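Local coordinates for protein acyl-coenzyme A oxidase 1 (PDB 5Y9D) that oxidises acyl-CoA esters to trans-2-enoyl-CoA with molecular oxygen, releasing hydrogen peroxide, as an FAD-dependent enzyme of peroxisomal fatty acid beta-oxidation, at residues A[159-164]-A[241-246]; A[362-367]-A[600-605]; A[515-520]-A[626-631]. One frame throughout, in Å; residues are numbered along the deposited sequence.

Contact 1: residues A[159-164]-A[241-246]; sequences VKQFYG and NVHDHS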
ATOM      1  N   VAL A 159     -31.199  10.947  15.609  1.00 31.60           N
ATOM      2  CA  VAL A 159     -31.297  10.569  14.197  1.00 30.59           C
ATOM      3  C   VAL A 159     -32.739  10.212  13.806  1.00 32.57           C
ATOM      4  O   VAL A 159     -33.023   9.180  13.221  1.00 34.06           O
ATOM      5  CB  VAL A 159     -30.272   9.482  13.847  1.00 32.32           C
ATOM      6  CG1 VAL A 159     -29.988   9.509  12.381  1.00 34.43           C
ATOM      7  CG2 VAL A 159     -28.944   9.763  14.517  1.00 34.19           C
ATOM      8  N   LYS A 160     -33.649  11.083  14.189  1.00 36.59           N
ATOM      9  CA  LYS A 160     -35.030  10.940  13.834  1.00 35.46           C
ATOM     10  C   LYS A 160     -35.425  12.064  12.914  1.00 34.80           C
ATOM     11  O   LYS A 160     -35.447  13.215  13.297  1.00 35.31           O
ATOM     12  CB  LYS A 160     -35.878  10.971  15.092  1.00 38.10           C
ATOM     13  CG  LYS A 160     -35.476   9.939  16.122  1.00 38.35           C
ATOM     14  CD  LYS A 160     -36.690   9.267  16.726  1.00 39.34           C
ATOM     15  CE  LYS A 160     -36.298   8.192  17.719  1.00 42.53           C
ATOM     16  NZ  LYS A 160     -37.228   7.030  17.744  1.00 41.37           N
ATOM     17  N   GLN A 161     -35.734  11.705  11.685  1.00 35.65           N
ATOM     18  CA  GLN A 161     -36.137  12.649  10.674  1.00 33.54           C
ATOM     19  C   GLN A 161     -34.980  13.566  10.365  1.00 31.22           C
ATOM     20  O   GLN A 161     -35.162  14.635   9.842  1.00 30.97           O
ATOM     21  CB  GLN A 161     -37.332  13.448  11.155  1.00 35.02           C
ATOM     22  CG  GLN A 161     -38.512  12.593  11.545  1.00 37.88           C
ATOM     23  CD  GLN A 161     -39.836  13.242  11.247  1.00 40.24           C
ATOM     24  OE1 GLN A 161     -39.925  14.154  10.452  1.00 41.98           O
ATOM     25  NE2 GLN A 161     -40.871  12.763  11.887  1.00 44.19           N
ATOM     26  N   PHE A 162     -33.787  13.155  10.744  1.00 30.86           N
ATOM     27  CA  PHE A 162     -32.631  13.998  10.644  1.00 30.93           C
ATOM     28  C   PHE A 162     -31.371  13.173  10.442  1.00 28.90           C
ATOM     29  O   PHE A 162     -31.079  12.320  11.245  1.00 26.96           O
ATOM     30  CB  PHE A 162     -32.533  14.772  11.946  1.00 32.77           C
ATOM     31  CG  PHE A 162     -31.668  15.970  11.874  1.00 34.17           C
ATOM     32  CD1 PHE A 162     -30.304  15.837  11.778  1.00 34.03           C
ATOM     33  CD2 PHE A 162     -32.210  17.227  11.916  1.00 35.07           C
ATOM     34  CE1 PHE A 162     -29.500  16.939  11.714  1.00 35.62           C
ATOM     35  CE2 PHE A 162     -31.406  18.335  11.860  1.00 35.33           C
ATOM     36  CZ  PHE A 162     -30.053  18.191  11.759  1.00 32.47           C
ATOM     37  N   TYR A 163     -30.619  13.441   9.389  1.00 25.41           N
ATOM     38  CA  TYR A 163     -29.292  12.882   9.255  1.00 25.24           C
ATOM     39  C   TYR A 163     -28.286  13.939   8.848  1.00 23.18           C
ATOM     40  O   TYR A 163     -28.486  14.625   7.889  1.00 26.68           O
ATOM     41  CB  TYR A 163     -29.265  11.693   8.299  1.00 26.94           C
ATOM     42  CG  TYR A 163     -28.179  10.726   8.650  1.00 26.51           C
ATOM     43  CD1 TYR A 163     -28.398   9.733   9.564  1.00 29.14           C
ATOM     44  CD2 TYR A 163     -26.927  10.832   8.096  1.00 25.47           C
ATOM     45  CE1 TYR A 163     -27.407   8.861   9.912  1.00 30.28           C
ATOM     46  CE2 TYR A 163     -25.926   9.965   8.438  1.00 26.86           C
ATOM     47  CZ  TYR A 163     -26.174   8.989   9.343  1.00 30.57           C
ATOM     48  OH  TYR A 163     -25.193   8.123   9.699  1.00 34.95           O
ATOM     49  N   GLY A 164     -27.184  14.037   9.559  1.00 21.40           N
ATOM     50  CA  GLY A 164     -26.286  15.137   9.387  1.00 22.15           C
ATOM     51  C   GLY A 164     -25.089  14.729   8.576  1.00 23.37           C
ATOM     52  O   GLY A 164     -24.816  13.540   8.421  1.00 24.76           O
ATOM     53  N   ASN A 241     -35.642  18.059   1.572  1.00 21.66           N
ATOM     54  CA  ASN A 241     -36.970  18.035   2.171  1.00 23.20           C
ATOM     55  C   ASN A 241     -37.105  16.659   2.821  1.00 24.32           C
ATOM     56  O   ASN A 241     -36.962  15.640   2.157  1.00 24.04           O
ATOM     57  CB  ASN A 241     -38.086  18.287   1.138  1.00 23.56           C
ATOM     58  CG  ASN A 241     -37.884  19.577   0.344  1.00 23.41           C
ATOM     59  OD1 ASN A 241     -37.619  19.532  -0.863  1.00 22.89           O
ATOM     60  ND2 ASN A 241     -37.956  20.724   1.023  1.00 22.64           N
ATOM     61  N   VAL A 242     -37.351  16.645   4.120  1.00 26.47           N
ATOM     62  CA  VAL A 242     -37.245  15.423   4.920  1.00 31.60           C
ATOM     63  C   VAL A 242     -38.321  14.374   4.616  1.00 30.58           C
ATOM     64  O   VAL A 242     -38.109  13.185   4.825  1.00 32.64           O
ATOM     65  CB  VAL A 242     -37.293  15.765   6.440  1.00 37.67           C
ATOM     66  CG1 VAL A 242     -36.855  14.569   7.270  1.00 39.60           C
ATOM     67  CG2 VAL A 242     -36.383  16.962   6.759  1.00 39.57           C
ATOM     68  N   HIS A 243     -39.457  14.799   4.085  1.00 31.34           N
ATOM     69  CA  HIS A 243     -40.586  13.908   3.940  1.00 31.45           C
ATOM     70  C   HIS A 243     -40.598  13.150   2.636  1.00 31.21           C
ATOM     71  O   HIS A 243     -41.251  12.112   2.542  1.00 35.53           O
ATOM     72  CB  HIS A 243     -41.905  14.664   4.190  1.00 32.23           C
ATOM     73  CG  HIS A 243     -42.131  15.013   5.631  1.00 32.78           C
ATOM     74  ND1 HIS A 243     -42.720  14.144   6.523  1.00 37.66           N
ATOM     75  CD2 HIS A 243     -41.829  16.125   6.342  1.00 34.59           C
ATOM     76  CE1 HIS A 243     -42.797  14.714   7.714  1.00 35.20           C
ATOM     77  NE2 HIS A 243     -42.260  15.916   7.631  1.00 34.07           N
ATOM     78  N   ASP A 244     -39.875  13.640   1.633  1.00 31.04           N
ATOM     79  CA  ASP A 244     -39.658  12.897   0.378  1.00 29.35           C
ATOM     80  C   ASP A 244     -38.178  12.774  -0.020  1.00 27.08           C
ATOM     81  O   ASP A 244     -37.846  12.218  -1.055  1.00 25.78           O
ATOM     82  CB  ASP A 244     -40.441  13.540  -0.761  1.00 33.30           C
ATOM     83  CG  ASP A 244     -40.166  15.046  -0.912  1.00 39.52           C
ATOM     84  OD1 ASP A 244     -38.998  15.489  -0.811  1.00 41.49           O
ATOM     85  OD2 ASP A 244     -41.140  15.798  -1.143  1.00 45.32           O
ATOM     86  N   HIS A 245     -37.292  13.334   0.792  1.00 25.95           N
ATOM     87  CA  HIS A 245     -35.854  13.330   0.513  1.00 23.97           C
ATOM     88  C   HIS A 245     -35.353  14.144  -0.701  1.00 22.37           C
ATOM     89  O   HIS A 245     -34.187  14.041  -1.081  1.00 21.94           O
ATOM     90  CB  HIS A 245     -35.379  11.891   0.404  1.00 23.02           C
ATOM     91  CG  HIS A 245     -34.174  11.616   1.220  1.00 21.69           C
ATOM     92  ND1 HIS A 245     -33.034  11.067   0.695  1.00 21.44           N
ATOM     93  CD2 HIS A 245     -33.932  11.818   2.533  1.00 21.54           C
ATOM     94  CE1 HIS A 245     -32.139  10.936   1.655  1.00 21.43           C
ATOM     95  NE2 HIS A 245     -32.659  11.389   2.780  1.00 21.65           N
ATOM     96  N   SER A 246     -36.217  14.954  -1.288  1.00 21.04           N
ATOM     97  CA  SER A 246     -35.844  15.780  -2.426  1.00 20.66           C
ATOM     98  C   SER A 246     -34.971  16.964  -1.979  1.00 20.60           C
ATOM     99  O   SER A 246     -35.094  17.417  -0.860  1.00 19.63           O
ATOM    100  CB  SER A 246     -37.095  16.303  -3.134  1.00 20.12           C
ATOM    101  OG  SER A 246     -37.702  17.352  -2.415  1.00 20.01           O
TER
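Q161 meets V242 through its backbone and H243 through its side chain, so one residue spans two neighbours of the facing loop. V242 points its CB toward 159-164, and with CG1 anti to its backbone N (chi1 -166°) that methyl is the branch that reaches across, coming to 3.1 Å from Q161 O. The same methyl passes Q161 CB at 4.1 Å, a looser apolar touch. The amide of Q161 reaches its partner by a bend in the chain at chi2: OE1 approaches H243 CE1 at 4.0 Å from an oblique direction, and the amide and imidazole planes stand 87° apart, nearly perpendicular. A long, flexible, polar side chain suits this exposed place. Both segments are surface loops: 159-164 leads into strand 166-167, whereas the loop holding 241-246 joins strands 228-238 and 251-255 of the acyl-CoA dehydrogenase-type middle domain. The second loop folds back on itself through an Asx turn, in which D244 OD1 accepts the backbone N-H of S246 at 2.9 Å with an angle of 160°, on the anti side of the carboxylate. The second subunit touches both loops: F696 of that subunit packs on Q161 and meets the ring of H243, while R683 of that subunit donates to the backbone O of D244.

Contact 2: residues A[362-367]-A[600-605]; sequences LPLLAY and ALWSIE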
ATOM      1  N   LEU A 362       7.745  -9.180  13.904  1.00 30.66           N
ATOM      2  CA  LEU A 362       7.744  -8.976  15.352  1.00 30.82           C
ATOM      3  C   LEU A 362       8.017  -7.523  15.767  1.00 31.64           C
ATOM      4  O   LEU A 362       7.451  -7.010  16.745  1.00 32.70           O
ATOM      5  CB  LEU A 362       8.728  -9.947  15.999  1.00 31.01           C
ATOM      6  CG  LEU A 362       8.337 -11.425  15.793  1.00 31.42           C
ATOM      7  CD1 LEU A 362       9.221 -12.348  16.621  1.00 30.91           C
ATOM      8  CD2 LEU A 362       6.868 -11.689  16.133  1.00 31.46           C
ATOM      9  N   PRO A 363       8.851  -6.820  15.004  1.00 29.94           N
ATOM     10  CA  PRO A 363       8.997  -5.424  15.394  1.00 29.95           C
ATOM     11  C   PRO A 363       7.716  -4.650  15.154  1.00 27.50           C
ATOM     12  O   PRO A 363       7.337  -3.806  15.956  1.00 27.85           O
ATOM     13  CB  PRO A 363      10.131  -4.915  14.508  1.00 32.22           C
ATOM     14  CG  PRO A 363      10.807  -6.160  13.957  1.00 32.69           C
ATOM     15  CD  PRO A 363       9.745  -7.212  13.908  1.00 31.64           C
ATOM     16  N   LEU A 364       7.047  -4.960  14.062  1.00 26.05           N
ATOM     17  CA  LEU A 364       5.715  -4.441  13.807  1.00 25.06           C
ATOM     18  C   LEU A 364       4.743  -4.841  14.939  1.00 24.69           C
ATOM     19  O   LEU A 364       3.934  -4.007  15.393  1.00 23.89           O
ATOM     20  CB  LEU A 364       5.225  -4.878  12.406  1.00 24.41           C
ATOM     21  CG  LEU A 364       6.182  -4.584  11.226  1.00 25.06           C
ATOM     22  CD1 LEU A 364       5.656  -5.133   9.911  1.00 25.39           C
ATOM     23  CD2 LEU A 364       6.517  -3.100  11.076  1.00 25.93           C
ATOM     24  N   LEU A 365       4.856  -6.067  15.460  1.00 25.08           N
ATOM     25  CA  LEU A 365       4.078  -6.414  16.681  1.00 25.86           C
ATOM     26  C   LEU A 365       4.345  -5.457  17.855  1.00 23.48           C
ATOM     27  O   LEU A 365       3.438  -5.037  18.551  1.00 21.78           O
ATOM     28  CB  LEU A 365       4.307  -7.853  17.142  1.00 26.38           C
ATOM     29  CG  LEU A 365       3.474  -8.254  18.374  1.00 28.67           C
ATOM     30  CD1 LEU A 365       1.975  -8.061  18.141  1.00 30.60           C
ATOM     31  CD2 LEU A 365       3.746  -9.690  18.789  1.00 28.15           C
ATOM     32  N   ALA A 366       5.600  -5.125  18.067  1.00 24.33           N
ATOM     33  CA  ALA A 366       5.946  -4.176  19.110  1.00 25.53           C
ATOM     34  C   ALA A 366       5.431  -2.770  18.787  1.00 25.16           C
ATOM     35  O   ALA A 366       4.844  -2.110  19.651  1.00 24.59           O
ATOM     36  CB  ALA A 366       7.432  -4.170  19.334  1.00 25.51           C
ATOM     37  N   TYR A 367       5.585  -2.352  17.543  1.00 25.72           N
ATOM     38  CA  TYR A 367       5.041  -1.059  17.082  1.00 28.94           C
ATOM     39  C   TYR A 367       3.599  -1.009  17.513  1.00 30.31           C
ATOM     40  O   TYR A 367       3.175  -0.099  18.221  1.00 34.61           O
ATOM     41  CB  TYR A 367       5.127  -0.912  15.534  1.00 28.88           C
ATOM     42  CG  TYR A 367       5.036   0.488  14.968  1.00 30.17           C
ATOM     43  CD1 TYR A 367       4.565   1.554  15.723  1.00 33.80           C
ATOM     44  CD2 TYR A 367       5.410   0.753  13.655  1.00 33.87           C
ATOM     45  CE1 TYR A 367       4.494   2.838  15.208  1.00 31.49           C
ATOM     46  CE2 TYR A 367       5.344   2.037  13.131  1.00 34.16           C
ATOM     47  CZ  TYR A 367       4.864   3.070  13.923  1.00 33.03           C
ATOM     48  OH  TYR A 367       4.763   4.359  13.446  1.00 38.45           O
ATOM     49  N   ALA A 600      12.209  -0.101  20.241  1.00 35.22           N
ATOM     50  CA  ALA A 600      13.264   0.910  20.340  1.00 35.61           C
ATOM     51  C   ALA A 600      14.461   0.622  19.442  1.00 36.61           C
ATOM     52  O   ALA A 600      14.796   1.459  18.595  1.00 37.60           O
ATOM     53  CB  ALA A 600      13.718   1.047  21.785  1.00 36.21           C
ATOM     54  N   LEU A 601      15.095  -0.545  19.607  1.00 35.29           N
ATOM     55  CA  LEU A 601      16.300  -0.875  18.819  1.00 35.13           C
ATOM     56  C   LEU A 601      16.015  -1.028  17.347  1.00 36.32           C
ATOM     57  O   LEU A 601      16.792  -0.582  16.493  1.00 42.19           O
ATOM     58  CB  LEU A 601      16.970  -2.157  19.317  1.00 36.60           C
ATOM     59  CG  LEU A 601      17.705  -2.003  20.646  1.00 39.01           C
ATOM     60  CD1 LEU A 601      18.057  -3.353  21.236  1.00 43.20           C
ATOM     61  CD2 LEU A 601      18.948  -1.155  20.499  1.00 39.40           C
ATOM     62  N   TRP A 602      14.915  -1.685  17.029  1.00 34.10           N
ATOM     63  CA  TRP A 602      14.483  -1.743  15.652  1.00 33.38           C
ATOM     64  C   TRP A 602      14.329  -0.336  15.080  1.00 34.75           C
ATOM     65  O   TRP A 602      14.647  -0.132  13.912  1.00 36.83           O
ATOM     66  CB  TRP A 602      13.166  -2.503  15.536  1.00 32.62           C
ATOM     67  CG  TRP A 602      12.570  -2.524  14.159  1.00 31.34           C
ATOM     68  CD1 TRP A 602      12.997  -3.256  13.078  1.00 29.21           C
ATOM     69  CD2 TRP A 602      11.410  -1.805  13.726  1.00 29.92           C
ATOM     70  NE1 TRP A 602      12.177  -3.027  12.005  1.00 28.89           N
ATOM     71  CE2 TRP A 602      11.197  -2.143  12.368  1.00 28.21           C
ATOM     72  CE3 TRP A 602      10.519  -0.915  14.362  1.00 29.73           C
ATOM     73  CZ2 TRP A 602      10.141  -1.625  11.633  1.00 28.84           C
ATOM     74  CZ3 TRP A 602       9.459  -0.395  13.630  1.00 28.75           C
ATOM     75  CH2 TRP A 602       9.270  -0.752  12.289  1.00 29.53           C
ATOM     76  N   SER A 603      13.840   0.624  15.877  1.00 35.37           N
ATOM     77  CA  SER A 603      13.637   1.997  15.375  1.00 35.99           C
ATOM     78  C   SER A 603      14.975   2.662  15.106  1.00 38.35           C
ATOM     79  O   SER A 603      15.111   3.393  14.130  1.00 35.93           O
ATOM     80  CB  SER A 603      12.843   2.856  16.344  1.00 35.15           C
ATOM     81  OG  SER A 603      11.559   2.332  16.561  1.00 33.29           O
ATOM     82  N   ILE A 604      15.975   2.393  15.946  1.00 41.44           N
ATOM     83  CA  ILE A 604      17.335   2.819  15.606  1.00 43.07           C
ATOM     84  C   ILE A 604      17.652   2.291  14.206  1.00 47.03           C
ATOM     85  O   ILE A 604      18.170   3.006  13.362  1.00 46.76           O
ATOM     86  CB  ILE A 604      18.424   2.271  16.550  1.00 41.92           C
ATOM     87  CG1 ILE A 604      18.159   2.588  18.020  1.00 39.60           C
ATOM     88  CG2 ILE A 604      19.797   2.801  16.141  1.00 43.05           C
ATOM     89  CD1 ILE A 604      18.085   4.044  18.364  1.00 39.51           C
ATOM     90  N   GLU A 605      17.325   1.026  13.974  1.00 50.12           N
ATOM     91  CA  GLU A 605      17.652   0.349  12.718  1.00 53.45           C
ATOM     92  C   GLU A 605      17.081   0.940  11.425  1.00 54.91           C
ATOM     93  O   GLU A 605      17.621   0.666  10.358  1.00 56.00           O
ATOM     94  CB  GLU A 605      17.191  -1.102  12.782  1.00 58.77           C
ATOM     95  CG  GLU A 605      18.298  -2.114  12.934  1.00 61.17           C
ATOM     96  CD  GLU A 605      17.782  -3.534  12.815  1.00 63.57           C
ATOM     97  OE1 GLU A 605      16.627  -3.748  12.352  1.00 62.59           O
ATOM     98  OE2 GLU A 605      18.544  -4.443  13.183  1.00 64.81           O
TER
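Two all-helical regions of the acyl-CoA oxidase fold meet where P363, on helix 355-391 of the C-alpha1 domain, lies against W602, on helix 589-606 of the C-terminal oxidase region. The indole spans the gap between the axes of 362-367 and 600-605, which approach to 10.0 Å and cross at -114°. W602 has CG anti to its backbone N (chi1 175°), which extends the ring system from its helix toward the other one. P363 CB sits over one face of it, 3.4 Å from the centroid of the five-membered ring and only 9° off the ring normal, a well-formed CH-pi contact. The neighbouring CG of the same pyrrolidine lies 3.7 Å from W602 CD1, so CG adds a second touch, near the CD1 corner of the same five-membered ring. Proline suits this place twice over: its ring presents a compact hydrocarbon surface to the indole, and, having no N-H to offer, it fits a point in helix 355-391 where the bonds to the preceding turn are missing and the helix kinks. At the benzo end the packing passes to other side chains of helix 355-391: L364 CD2 comes to 3.8 Å from W602 CH2, and Y367 CD2 approaches W602 CZ3 obliquely at 4.2 Å. With W602 cut back to an alanine, P363 would probably be left without its aromatic partner, a gap would open between the two helices, and L364 and Y367 would lose the benzo ring they rest against. R570, from helix 558-581, packs against W602 and makes a cation-pi contact with Y367, while K430, I431 and E434 of helix 400-437 touch L364.

Contact 3: residues A[515-520]-A[626-631]; sequences QLLSPE and NSLVDE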
ATOM      1  N   GLN A 515      24.127  -0.909  27.991  1.00 63.40           N
ATOM      2  CA  GLN A 515      23.460   0.367  27.724  1.00 65.26           C
ATOM      3  C   GLN A 515      22.440   0.225  26.591  1.00 56.58           C
ATOM      4  O   GLN A 515      21.317   0.706  26.677  1.00 51.13           O
ATOM      5  CB  GLN A 515      24.495   1.441  27.379  1.00 65.41           C
ATOM      6  CG  GLN A 515      25.361   1.827  28.560  1.00 66.83           C
ATOM      7  CD  GLN A 515      26.475   2.763  28.166  1.00 72.90           C
ATOM      8  OE1 GLN A 515      26.260   3.728  27.420  1.00 75.51           O
ATOM      9  NE2 GLN A 515      27.683   2.478  28.649  1.00 73.52           N
ATOM     10  N   LEU A 516      22.842  -0.467  25.539  1.00 54.05           N
ATOM     11  CA  LEU A 516      21.962  -0.696  24.412  1.00 57.21           C
ATOM     12  C   LEU A 516      20.693  -1.523  24.728  1.00 55.90           C
ATOM     13  O   LEU A 516      19.741  -1.481  23.951  1.00 58.68           O
ATOM     14  CB  LEU A 516      22.755  -1.322  23.259  1.00 60.08           C
ATOM     15  CG  LEU A 516      23.647  -0.378  22.437  1.00 60.09           C
ATOM     16  CD1 LEU A 516      24.377  -1.174  21.362  1.00 59.77           C
ATOM     17  CD2 LEU A 516      22.855   0.772  21.816  1.00 59.61           C
ATOM     18  N   LEU A 517      20.671  -2.255  25.845  1.00 53.82           N
ATOM     19  CA  LEU A 517      19.442  -2.899  26.334  1.00 54.03           C
ATOM     20  C   LEU A 517      18.795  -2.142  27.487  1.00 55.10           C
ATOM     21  O   LEU A 517      17.954  -2.698  28.202  1.00 54.63           O
ATOM     22  CB  LEU A 517      19.727  -4.330  26.801  1.00 56.64           C
ATOM     23  CG  LEU A 517      19.948  -5.389  25.732  1.00 56.61           C
ATOM     24  CD1 LEU A 517      20.267  -6.709  26.419  1.00 58.11           C
ATOM     25  CD2 LEU A 517      18.723  -5.515  24.840  1.00 57.09           C
ATOM     26  N   SER A 518      19.178  -0.880  27.679  1.00 57.11           N
ATOM     27  CA  SER A 518      18.642  -0.091  28.787  1.00 53.75           C
ATOM     28  C   SER A 518      17.533   0.824  28.289  1.00 50.65           C
ATOM     29  O   SER A 518      17.746   1.604  27.371  1.00 42.13           O
ATOM     30  CB  SER A 518      19.727   0.757  29.455  1.00 52.56           C
ATOM     31  OG  SER A 518      19.251   1.229  30.708  1.00 58.75           O
ATOM     32  N   PRO A 519      16.347   0.731  28.900  1.00 47.89           N
ATOM     33  CA  PRO A 519      15.286   1.699  28.662  1.00 45.89           C
ATOM     34  C   PRO A 519      15.729   3.166  28.795  1.00 47.47           C
ATOM     35  O   PRO A 519      15.488   3.971  27.887  1.00 48.75           O
ATOM     36  CB  PRO A 519      14.260   1.338  29.726  1.00 45.71           C
ATOM     37  CG  PRO A 519      14.418  -0.134  29.897  1.00 48.11           C
ATOM     38  CD  PRO A 519      15.882  -0.421  29.689  1.00 48.49           C
ATOM     39  N   GLU A 520      16.386   3.509  29.898  1.00 50.00           N
ATOM     40  CA  GLU A 520      16.862   4.886  30.110  1.00 53.33           C
ATOM     41  C   GLU A 520      17.770   5.317  28.966  1.00 44.54           C
ATOM     42  O   GLU A 520      17.694   6.439  28.507  1.00 42.62           O
ATOM     43  CB  GLU A 520      17.630   5.061  31.442  1.00 58.81           C
ATOM     44  CG  GLU A 520      17.961   6.532  31.776  1.00 67.99           C
ATOM     45  CD  GLU A 520      19.342   6.755  32.430  1.00 73.39           C
ATOM     46  OE1 GLU A 520      19.669   6.040  33.410  1.00 78.84           O
ATOM     47  OE2 GLU A 520      20.090   7.665  31.978  1.00 65.14           O
ATOM     48  N   ASN A 626      22.036  -4.808  15.249  1.00 43.44           N
ATOM     49  CA  ASN A 626      21.502  -5.878  14.428  1.00 46.00           C
ATOM     50  C   ASN A 626      21.385  -7.222  15.149  1.00 47.46           C
ATOM     51  O   ASN A 626      20.361  -7.877  15.033  1.00 48.59           O
ATOM     52  CB  ASN A 626      22.343  -6.056  13.165  1.00 50.14           C
ATOM     53  CG  ASN A 626      22.332  -4.827  12.274  1.00 55.20           C
ATOM     54  OD1 ASN A 626      23.393  -4.364  11.843  1.00 63.71           O
ATOM     55  ND2 ASN A 626      21.136  -4.277  12.005  1.00 51.65           N
ATOM     56  N   SER A 627      22.426  -7.614  15.883  1.00 44.99           N
ATOM     57  CA  SER A 627      22.429  -8.853  16.662  1.00 45.73           C
ATOM     58  C   SER A 627      21.384  -8.845  17.770  1.00 46.14           C
ATOM     59  O   SER A 627      20.699  -9.858  17.992  1.00 44.01           O
ATOM     60  CB  SER A 627      23.804  -9.087  17.319  1.00 46.69           C
ATOM     61  OG  SER A 627      24.711  -9.692  16.427  1.00 49.41           O
ATOM     62  N   LEU A 628      21.315  -7.729  18.502  1.00 42.68           N
ATOM     63  CA  LEU A 628      20.327  -7.573  19.565  1.00 45.85           C
ATOM     64  C   LEU A 628      18.868  -7.699  19.049  1.00 42.64           C
ATOM     65  O   LEU A 628      18.047  -8.347  19.669  1.00 38.47           O
ATOM     66  CB  LEU A 628      20.532  -6.237  20.306  1.00 46.85           C
ATOM     67  CG  LEU A 628      21.811  -6.077  21.145  1.00 48.69           C
ATOM     68  CD1 LEU A 628      21.747  -4.801  21.974  1.00 49.80           C
ATOM     69  CD2 LEU A 628      22.067  -7.267  22.065  1.00 48.40           C
ATOM     70  N   VAL A 629      18.572  -7.079  17.914  1.00 41.27           N
ATOM     71  CA  VAL A 629      17.270  -7.225  17.271  1.00 44.47           C
ATOM     72  C   VAL A 629      16.968  -8.707  17.025  1.00 44.03           C
ATOM     73  O   VAL A 629      15.907  -9.201  17.426  1.00 41.76           O
ATOM     74  CB  VAL A 629      17.213  -6.401  15.959  1.00 45.78           C
ATOM     75  CG1 VAL A 629      16.119  -6.896  15.019  1.00 46.09           C
ATOM     76  CG2 VAL A 629      17.044  -4.924  16.285  1.00 44.56           C
ATOM     77  N   ASP A 630      17.912  -9.398  16.391  1.00 43.77           N
ATOM     78  CA  ASP A 630      17.864 -10.855  16.224  1.00 45.85           C
ATOM     79  C   ASP A 630      17.568 -11.627  17.523  1.00 47.67           C
ATOM     80  O   ASP A 630      16.755 -12.567  17.511  1.00 46.82           O
ATOM     81  CB  ASP A 630      19.183 -11.352  15.641  1.00 50.33           C
ATOM     82  CG  ASP A 630      19.438 -10.852  14.214  1.00 55.85           C
ATOM     83  OD1 ASP A 630      18.960  -9.757  13.843  1.00 58.69           O
ATOM     84  OD2 ASP A 630      20.129 -11.563  13.458  1.00 65.72           O
ATOM     85  N   GLU A 631      18.217 -11.247  18.629  1.00 45.33           N
ATOM     86  CA  GLU A 631      17.973 -11.901  19.927  1.00 45.19           C
ATOM     87  C   GLU A 631      16.573 -11.640  20.436  1.00 41.79           C
ATOM     88  O   GLU A 631      15.884 -12.542  20.900  1.00 47.95           O
ATOM     89  CB  GLU A 631      18.923 -11.404  21.027  1.00 47.14           C
ATOM     90  CG  GLU A 631      20.289 -12.054  21.097  1.00 50.21           C
ATOM     91  CD  GLU A 631      21.193 -11.418  22.171  1.00 52.77           C
ATOM     92  OE1 GLU A 631      20.752 -11.265  23.343  1.00 51.33           O
ATOM     93  OE2 GLU A 631      22.355 -11.083  21.840  1.00 47.43           O
TER
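L628 pushes its side chain from helix 619-637 against L516 and L517, where helix 513-516 ends and the chain turns into helix 519-544, all within the helical C-terminal region of the oxidase. Its CB points toward that break and has L601 of helix 589-606 as a neighbour, whose CD1 lies 3.9 Å away. From CG the chain runs on extended, with CD1 anti to CA (chi2 -171°), and this methyl carries the contact: it comes to 3.8 Å from L516 CB. The other branch, CD2, stays farther from the facing segment. Leucine suits the spot because one extended branch can bridge two segments whose nearest CA atoms, those of L517 and L628, are 8.3 Å apart. L516 directs its CB to meet the methyl, and its side chain also packs on L617 and on F521 of the next helix. L517 is the first residue to leave helical geometry, and S518 after it is the N-cap of helix 519-544, so the methyl lands where one helix gives way to the next. Beside the apolar patch E631 OE2 forms a salt bridge with R513 NH1. On the L517 side the grip is looser: L628 CD1 stands 4.2 Å from L517 CG.

Contact 1 joins two surface loops, one in the beta-rich middle domain, whereas contacts 2 and 3 are buried, one between two helices, the other between a helix and a helix-to-helix turn; contact 1 lies across the chain's centre from both, about 49 and 59 Å between centres. Its chemistry mixes a carbonyl, an amide and an imidazole, and the second subunit packs against it. Contact 2 relies on an aromatic face, contact 3 on one leucine methyl among aliphatic carbons. These two adjoin, about 11 Å between centres, and share helix 589-606: W602 faces helix 355-391, while L601 packs on L516 and L628. E605 OE2 probably hydrogen-bonds N626 ND2, and R359 salt-bridges both E605 and D630.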